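Local coordinates for BH1974 protein (Bacillus halodurans, PDB 3ON5) that belongs to the XdhC/CoxI family and probably assists the maturation of molybdenum enzymes such as xanthine dehydrogenase rather than oxidising xanthine itself, at residues Thr75-Lys80 against Val117-Val122; Pro212-Phe217 against Leu267-His272. All coordinates share one frame; numbering follows the deposited sequence.

Contact 1: residues Thr75-Lys80 against Val117-Val122; sequences TDLTIK and VLLEPV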
ATOM      1  N   THR A  75      -2.553  -3.306  20.337  1.00 69.12           N
ATOM      2  CA  THR A  75      -2.274  -4.677  19.927  1.00 68.73           C
ATOM      3  C   THR A  75      -2.981  -5.654  20.889  1.00 69.70           C
ATOM      4  O   THR A  75      -3.533  -6.653  20.423  1.00 68.22           O
ATOM      5  CB  THR A  75      -0.753  -4.899  19.878  1.00 81.24           C
ATOM      6  OG1 THR A  75      -0.121  -3.799  19.198  1.00 79.28           O
ATOM      7  CG2 THR A  75      -0.379  -6.212  19.204  1.00 84.69           C
ATOM      8  N   ASP A  76      -2.983  -5.348  22.217  1.00 64.93           N
ATOM      9  CA  ASP A  76      -3.626  -6.179  23.245  1.00 63.93           C
ATOM     10  C   ASP A  76      -5.151  -5.977  23.235  1.00 62.83           C
ATOM     11  O   ASP A  76      -5.902  -6.958  23.319  1.00 62.51           O
ATOM     12  CB  ASP A  76      -3.063  -5.884  24.645  1.00 66.85           C
ATOM     13  CG  ASP A  76      -3.574  -6.826  25.725  1.00 81.13           C
ATOM     14  OD1 ASP A  76      -3.430  -8.060  25.558  1.00 82.04           O
ATOM     15  OD2 ASP A  76      -4.079  -6.330  26.755  1.00 90.48           O
ATOM     16  N   LEU A  77      -5.601  -4.714  23.122  1.00 54.31           N
ATOM     17  CA  LEU A  77      -7.018  -4.381  23.046  1.00 51.14           C
ATOM     18  C   LEU A  77      -7.700  -5.128  21.912  1.00 55.27           C
ATOM     19  O   LEU A  77      -8.779  -5.659  22.127  1.00 55.05           O
ATOM     20  CB  LEU A  77      -7.228  -2.880  22.870  1.00 49.08           C
ATOM     21  CG  LEU A  77      -7.011  -2.013  24.092  1.00 52.05           C
ATOM     22  CD1 LEU A  77      -7.126  -0.532  23.733  1.00 50.71           C
ATOM     23  CD2 LEU A  77      -8.014  -2.354  25.182  1.00 52.87           C
ATOM     24  N   THR A  78      -7.045  -5.240  20.740  1.00 52.38           N
ATOM     25  CA  THR A  78      -7.570  -5.932  19.561  1.00 52.32           C
ATOM     26  C   THR A  78      -8.013  -7.362  19.932  1.00 59.98           C
ATOM     27  O   THR A  78      -9.083  -7.803  19.499  1.00 60.05           O
ATOM     28  CB  THR A  78      -6.520  -5.934  18.465  1.00 56.57           C
ATOM     29  OG1 THR A  78      -6.346  -4.590  18.027  1.00 58.27           O
ATOM     30  CG2 THR A  78      -6.922  -6.772  17.282  1.00 58.83           C
ATOM     31  N   ILE A  79      -7.206  -8.055  20.751  1.00 58.59           N
ATOM     32  CA  ILE A  79      -7.478  -9.415  21.203  1.00 59.99           C
ATOM     33  C   ILE A  79      -8.634  -9.348  22.202  1.00 63.55           C
ATOM     34  O   ILE A  79      -9.571 -10.144  22.084  1.00 63.16           O
ATOM     35  CB  ILE A  79      -6.183 -10.090  21.789  1.00 65.03           C
ATOM     36  CG1 ILE A  79      -5.232 -10.579  20.664  1.00 66.56           C
ATOM     37  CG2 ILE A  79      -6.512 -11.303  22.676  1.00 65.92           C
ATOM     38  CD1 ILE A  79      -4.657  -9.556  19.701  1.00 76.77           C
ATOM     39  N   LYS A  80      -8.583  -8.392  23.164  1.00 59.65           N
ATOM     40  CA  LYS A  80      -9.643  -8.202  24.171  1.00 59.03           C
ATOM     41  C   LYS A  80     -10.990  -7.882  23.479  1.00 61.18           C
ATOM     42  O   LYS A  80     -12.006  -8.488  23.815  1.00 61.82           O
ATOM     43  CB  LYS A  80      -9.277  -7.087  25.169  1.00 61.05           C
ATOM     44  CG  LYS A  80      -7.950  -7.240  25.917  1.00 70.26           C
ATOM     45  CD  LYS A  80      -7.922  -8.247  27.050  1.00 72.79           C
ATOM     46  CE  LYS A  80      -6.550  -8.211  27.677  1.00 80.91           C
ATOM     47  NZ  LYS A  80      -6.423  -9.097  28.858  1.00 99.70           N
ATOM     48  N   VAL A 117      -9.667   1.170  30.282  1.00 51.57           N
ATOM     49  CA  VAL A 117     -10.364   1.144  28.996  1.00 50.00           C
ATOM     50  C   VAL A 117     -11.611   0.275  29.127  1.00 52.89           C
ATOM     51  O   VAL A 117     -11.504  -0.873  29.568  1.00 52.33           O
ATOM     52  CB  VAL A 117      -9.427   0.633  27.855  1.00 52.88           C
ATOM     53  CG1 VAL A 117     -10.118   0.688  26.493  1.00 51.06           C
ATOM     54  CG2 VAL A 117      -8.108   1.407  27.824  1.00 52.87           C
ATOM     55  N   LEU A 118     -12.787   0.823  28.767  1.00 49.32           N
ATOM     56  CA  LEU A 118     -14.047   0.078  28.771  1.00 49.22           C
ATOM     57  C   LEU A 118     -14.400  -0.336  27.336  1.00 52.42           C
ATOM     58  O   LEU A 118     -14.620   0.525  26.471  1.00 49.93           O
ATOM     59  CB  LEU A 118     -15.198   0.879  29.411  1.00 49.95           C
ATOM     60  CG  LEU A 118     -16.632   0.292  29.287  1.00 54.22           C
ATOM     61  CD1 LEU A 118     -16.813  -0.975  30.123  1.00 55.34           C
ATOM     62  CD2 LEU A 118     -17.646   1.291  29.713  1.00 55.88           C
ATOM     63  N   LEU A 119     -14.464  -1.663  27.103  1.00 49.75           N
ATOM     64  CA  LEU A 119     -14.775  -2.258  25.803  1.00 48.58           C
ATOM     65  C   LEU A 119     -16.238  -2.699  25.778  1.00 49.83           C
ATOM     66  O   LEU A 119     -16.648  -3.479  26.632  1.00 50.96           O
ATOM     67  CB  LEU A 119     -13.826  -3.444  25.519  1.00 48.91           C
ATOM     68  CG  LEU A 119     -12.332  -3.107  25.385  1.00 53.24           C
ATOM     69  CD1 LEU A 119     -11.480  -4.267  25.729  1.00 54.43           C
ATOM     70  CD2 LEU A 119     -11.995  -2.652  24.018  1.00 55.64           C
ATOM     71  N   GLU A 120     -17.032  -2.136  24.849  1.00 42.41           N
ATOM     72  CA  GLU A 120     -18.463  -2.423  24.667  1.00 40.38           C
ATOM     73  C   GLU A 120     -18.751  -2.941  23.281  1.00 43.33           C
ATOM     74  O   GLU A 120     -18.361  -2.282  22.315  1.00 40.88           O
ATOM     75  CB  GLU A 120     -19.312  -1.178  24.900  1.00 41.13           C
ATOM     76  CG  GLU A 120     -19.399  -0.734  26.341  1.00 53.33           C
ATOM     77  CD  GLU A 120     -20.036   0.634  26.453  1.00 75.55           C
ATOM     78  OE1 GLU A 120     -19.418   1.605  25.957  1.00 56.97           O
ATOM     79  OE2 GLU A 120     -21.159   0.730  27.004  1.00 69.68           O
ATOM     80  N   PRO A 121     -19.453  -4.094  23.126  1.00 40.69           N
ATOM     81  CA  PRO A 121     -19.774  -4.543  21.762  1.00 39.55           C
ATOM     82  C   PRO A 121     -20.862  -3.661  21.172  1.00 43.25           C
ATOM     83  O   PRO A 121     -21.889  -3.443  21.822  1.00 44.79           O
ATOM     84  CB  PRO A 121     -20.225  -5.993  21.949  1.00 42.11           C
ATOM     85  CG  PRO A 121     -20.600  -6.120  23.384  1.00 47.56           C
ATOM     86  CD  PRO A 121     -20.013  -4.993  24.161  1.00 42.81           C
ATOM     87  N   VAL A 122     -20.615  -3.090  19.981  1.00 37.16           N
ATOM     88  CA  VAL A 122     -21.626  -2.277  19.309  1.00 35.91           C
ATOM     89  C   VAL A 122     -22.650  -3.254  18.736  1.00 44.23           C
ATOM     90  O   VAL A 122     -22.547  -3.663  17.577  1.00 47.04           O
ATOM     91  CB  VAL A 122     -21.071  -1.291  18.252  1.00 36.91           C
ATOM     92  CG1 VAL A 122     -22.195  -0.458  17.633  1.00 36.08           C
ATOM     93  CG2 VAL A 122     -20.019  -0.377  18.870  1.00 36.02           C
TER
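Leu77 supplies the methyl group that meets both Val117 and Leu119, joining helix 73-87 to one face of the antiparallel sheet that contains strand 113-121. Its CD2 lies 3.9 Å from Val117 CG1, the two branched side chains meeting tip to tip. The same CD2 is 4.0 Å from Leu119 CD1, but here the side chains pass at a slant. Leu77 directs CG away from its own carbonyl carbon (chi1 -75°), and its chi2 extends CD1 and turns the other methyl, CD2, aside to meet the strand. Leucine suits the helix because its long fork spans the gap, while beta-branched Val117 fits a strand and offers CG1 close to the backbone.

A second aliphatic touch uses only the base of a charged residue: Lys80 CB rests 3.6 Å from Leu119 CD1. The lysine chain then bends at chi2 (-76°), leading its amine away from the strand, so that only CB meets the leucine. Leu119 is also covered by Val84 of the same helix and by Val37, Ala39 and Val93 of the flanking strands.

The axes of the short helix and strand segments come within 10.4 Å, with 37° between their directions. Polar groups bond outside this interface, as when Asp76 OD2 reaches Tyr95 OH. With purely apolar contacts across it, the interface probably depends on shape and burial rather than on directional bonds.

Contact 2: residues Pro212-Phe217 against Leu267-His272; sequences PPLVTF and LIMTHH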
ATOM      1  N   PRO A 212      -8.136  29.247   1.733  1.00 45.96           N
ATOM      2  CA  PRO A 212      -8.164  27.775   1.606  1.00 44.73           C
ATOM      3  C   PRO A 212      -7.288  27.024   2.652  1.00 46.68           C
ATOM      4  O   PRO A 212      -7.845  26.050   3.196  1.00 44.38           O
ATOM      5  CB  PRO A 212      -7.641  27.547   0.187  1.00 46.62           C
ATOM      6  CG  PRO A 212      -8.096  28.733  -0.544  1.00 50.32           C
ATOM      7  CD  PRO A 212      -7.864  29.860   0.417  1.00 46.97           C
ATOM      8  N   PRO A 213      -6.018  27.424   3.020  1.00 44.14           N
ATOM      9  CA  PRO A 213      -5.284  26.646   4.042  1.00 43.61           C
ATOM     10  C   PRO A 213      -5.972  26.677   5.407  1.00 48.46           C
ATOM     11  O   PRO A 213      -5.990  25.653   6.086  1.00 48.79           O
ATOM     12  CB  PRO A 213      -3.909  27.320   4.115  1.00 46.26           C
ATOM     13  CG  PRO A 213      -4.024  28.591   3.435  1.00 51.23           C
ATOM     14  CD  PRO A 213      -5.169  28.519   2.490  1.00 46.92           C
ATOM     15  N   LEU A 214      -6.564  27.823   5.788  1.00 44.40           N
ATOM     16  CA  LEU A 214      -7.280  27.980   7.046  1.00 43.34           C
ATOM     17  C   LEU A 214      -8.493  27.044   7.104  1.00 47.04           C
ATOM     18  O   LEU A 214      -8.737  26.450   8.152  1.00 46.53           O
ATOM     19  CB  LEU A 214      -7.715  29.439   7.212  1.00 44.10           C
ATOM     20  CG  LEU A 214      -8.597  29.761   8.397  1.00 49.72           C
ATOM     21  CD1 LEU A 214      -7.822  29.720   9.682  1.00 51.37           C
ATOM     22  CD2 LEU A 214      -9.203  31.096   8.219  1.00 56.21           C
ATOM     23  N   VAL A 215      -9.242  26.911   5.991  1.00 43.12           N
ATOM     24  CA  VAL A 215     -10.405  26.023   5.910  1.00 42.32           C
ATOM     25  C   VAL A 215      -9.920  24.578   6.125  1.00 47.37           C
ATOM     26  O   VAL A 215     -10.527  23.863   6.915  1.00 47.36           O
ATOM     27  CB  VAL A 215     -11.203  26.191   4.578  1.00 46.57           C
ATOM     28  CG1 VAL A 215     -12.304  25.146   4.434  1.00 44.83           C
ATOM     29  CG2 VAL A 215     -11.794  27.596   4.476  1.00 47.37           C
ATOM     30  N   THR A 216      -8.794  24.174   5.487  1.00 43.21           N
ATOM     31  CA  THR A 216      -8.243  22.827   5.606  1.00 41.80           C
ATOM     32  C   THR A 216      -7.798  22.541   7.049  1.00 46.10           C
ATOM     33  O   THR A 216      -8.178  21.520   7.614  1.00 45.45           O
ATOM     34  CB  THR A 216      -7.088  22.680   4.629  1.00 49.29           C
ATOM     35  OG1 THR A 216      -7.621  22.751   3.317  1.00 48.46           O
ATOM     36  CG2 THR A 216      -6.326  21.371   4.799  1.00 46.44           C
ATOM     37  N   PHE A 217      -6.995  23.419   7.637  1.00 43.68           N
ATOM     38  CA  PHE A 217      -6.495  23.211   8.981  1.00 43.24           C
ATOM     39  C   PHE A 217      -7.657  23.209   9.976  1.00 47.72           C
ATOM     40  O   PHE A 217      -7.713  22.312  10.799  1.00 47.47           O
ATOM     41  CB  PHE A 217      -5.443  24.266   9.343  1.00 46.26           C
ATOM     42  CG  PHE A 217      -4.210  24.320   8.455  1.00 48.68           C
ATOM     43  CD1 PHE A 217      -3.768  23.192   7.776  1.00 51.61           C
ATOM     44  CD2 PHE A 217      -3.426  25.465   8.392  1.00 52.37           C
ATOM     45  CE1 PHE A 217      -2.612  23.235   6.984  1.00 53.31           C
ATOM     46  CE2 PHE A 217      -2.273  25.509   7.597  1.00 55.95           C
ATOM     47  CZ  PHE A 217      -1.869  24.390   6.910  1.00 53.90           C
ATOM     48  N   LEU A 267     -14.166  34.874  11.829  1.00 48.60           N
ATOM     49  CA  LEU A 267     -12.885  35.239  11.253  1.00 48.72           C
ATOM     50  C   LEU A 267     -13.123  36.170  10.066  1.00 54.52           C
ATOM     51  O   LEU A 267     -13.709  35.757   9.063  1.00 55.02           O
ATOM     52  CB  LEU A 267     -12.201  33.939  10.858  1.00 47.45           C
ATOM     53  CG  LEU A 267     -10.691  33.823  10.927  1.00 51.62           C
ATOM     54  CD1 LEU A 267     -10.115  34.385  12.208  1.00 51.74           C
ATOM     55  CD2 LEU A 267     -10.351  32.412  10.875  1.00 53.72           C
ATOM     56  N   ILE A 268     -12.774  37.456  10.240  1.00 51.05           N
ATOM     57  CA  ILE A 268     -12.950  38.545   9.278  1.00 50.90           C
ATOM     58  C   ILE A 268     -11.642  38.712   8.500  1.00 58.31           C
ATOM     59  O   ILE A 268     -10.655  39.215   9.053  1.00 60.86           O
ATOM     60  CB  ILE A 268     -13.372  39.863  10.013  1.00 54.56           C
ATOM     61  CG1 ILE A 268     -14.510  39.643  11.030  1.00 54.43           C
ATOM     62  CG2 ILE A 268     -13.723  40.946   9.027  1.00 54.86           C
ATOM     63  CD1 ILE A 268     -14.919  40.905  11.835  1.00 56.43           C
HETATM   64  N   MSE A 269     -11.613  38.289   7.225  1.00 54.31           N
HETATM   65  CA  MSE A 269     -10.378  38.387   6.430  1.00 54.37           C
HETATM   66  C   MSE A 269     -10.688  38.622   4.960  1.00 57.62           C
HETATM   67  O   MSE A 269     -10.217  37.871   4.087  1.00 55.04           O
HETATM   68  CB  MSE A 269      -9.523  37.132   6.599  1.00 55.47           C
HETATM   69  CG  MSE A 269     -10.320  35.828   6.638  1.00 60.57           C
HETATM   70 SE   MSE A 269      -9.142  34.364   7.059  0.75 67.73          SE
HETATM   71  CE  MSE A 269      -8.276  35.094   8.584  1.00 66.12           C
ATOM     72  N   THR A 270     -11.446  39.711   4.694  1.00 55.79           N
ATOM     73  CA  THR A 270     -11.885  40.071   3.352  1.00 56.92           C
ATOM     74  C   THR A 270     -10.830  40.905   2.635  1.00 66.43           C
ATOM     75  O   THR A 270     -10.849  40.948   1.410  1.00 67.43           O
ATOM     76  CB  THR A 270     -13.228  40.833   3.369  1.00 61.87           C
ATOM     77  OG1 THR A 270     -13.030  42.167   3.831  1.00 61.47           O
ATOM     78  CG2 THR A 270     -14.311  40.137   4.175  1.00 58.00           C
ATOM     79  N   HIS A 271      -9.936  41.591   3.389  1.00 65.32           N
ATOM     80  CA  HIS A 271      -8.884  42.492   2.886  1.00 66.67           C
ATOM     81  C   HIS A 271      -9.504  43.761   2.298  1.00 68.83           C
ATOM     82  O   HIS A 271      -8.837  44.481   1.570  1.00 71.16           O
ATOM     83  CB  HIS A 271      -7.973  41.810   1.841  1.00 68.23           C
ATOM     84  CG  HIS A 271      -7.231  40.622   2.361  1.00 71.58           C
ATOM     85  ND1 HIS A 271      -6.063  40.767   3.071  1.00 75.00           N
ATOM     86  CD2 HIS A 271      -7.493  39.302   2.219  1.00 72.79           C
ATOM     87  CE1 HIS A 271      -5.656  39.540   3.359  1.00 73.76           C
ATOM     88  NE2 HIS A 271      -6.490  38.621   2.874  1.00 72.50           N
ATOM     89  N   HIS A 272     -10.783  44.018   2.609  1.00 63.88           N
ATOM     90  CA  HIS A 272     -11.590  45.175   2.196  1.00 64.04           C
ATOM     91  C   HIS A 272     -12.093  45.855   3.425  1.00 65.08           C
ATOM     92  O   HIS A 272     -12.890  45.268   4.156  1.00 63.38           O
ATOM     93  CB  HIS A 272     -12.752  44.766   1.275  1.00 64.45           C
ATOM     94  CG  HIS A 272     -12.332  44.312  -0.087  1.00 68.44           C
ATOM     95  ND1 HIS A 272     -11.784  43.048  -0.295  1.00 69.46           N
ATOM     96  CD2 HIS A 272     -12.455  44.939  -1.279  1.00 71.41           C
ATOM     97  CE1 HIS A 272     -11.543  42.972  -1.594  1.00 69.54           C
ATOM     98  NE2 HIS A 272     -11.939  44.085  -2.231  1.00 71.16           N
TER
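Leu214 swings CG to the far side from its backbone N (chi1 174°), sending its fork toward Leu267 and Met269, the latter present as selenomethionine. Met269 places CG between its backbone N and carbonyl carbon (chi1 40°), and an extended chi2 carries the selenium to the leucine; chi3 turns only CE. This is helix-on-sheet packing in the Rossmann domain: helix 211-221 follows strand 200-205 and covers that strand and its parallel neighbour, 265-268.

Leu214 CD2 meets Met269 SE at 3.5 Å, tip to tip. Leu267 approaches likewise, its CD2 lying 3.9 Å from Leu214 CD1. A forked leucine serves two partners at once, and an unbranched methionine can curl to fit beside it; Ile204 borders Leu214 and Met269. Cut back to an alanine, Leu214 would probably leave a gap between helix and sheet, and the ends of Leu267 and Met269 would lose their shared partner.

Beyond the strand the chain becomes polar entering helix 273-283, with His272 at the N-cap. Thr270 OG1 accepts from His272 N at 3.2 Å, forming an ST turn. His272 ND1 also donates to Thr270 O at 2.9 Å, with the oxygen near the ring plane but the nitrogen 49° out of the carbonyl plane.

Both segments of contact 1 come earlier in the chain than either segment of contact 2. Their centres are 41 Å apart, their nearest atoms about 26 Å, and they lie on opposite sides of the chain's centre. They share no helix, strand or sheet. Contact 1 holds helix 73-87, from the XdhC/CoxI family region, against an antiparallel sheet, whereas contact 2 joins a helix to the parallel sheet of the Rossmann domain. Each part thus has its own apolar helix-sheet core. Both helices also meet other copies in the four-chain assembly: Ile79 packs on Ile79 of the second subunit, and Phe217 meets Phe217 of the third.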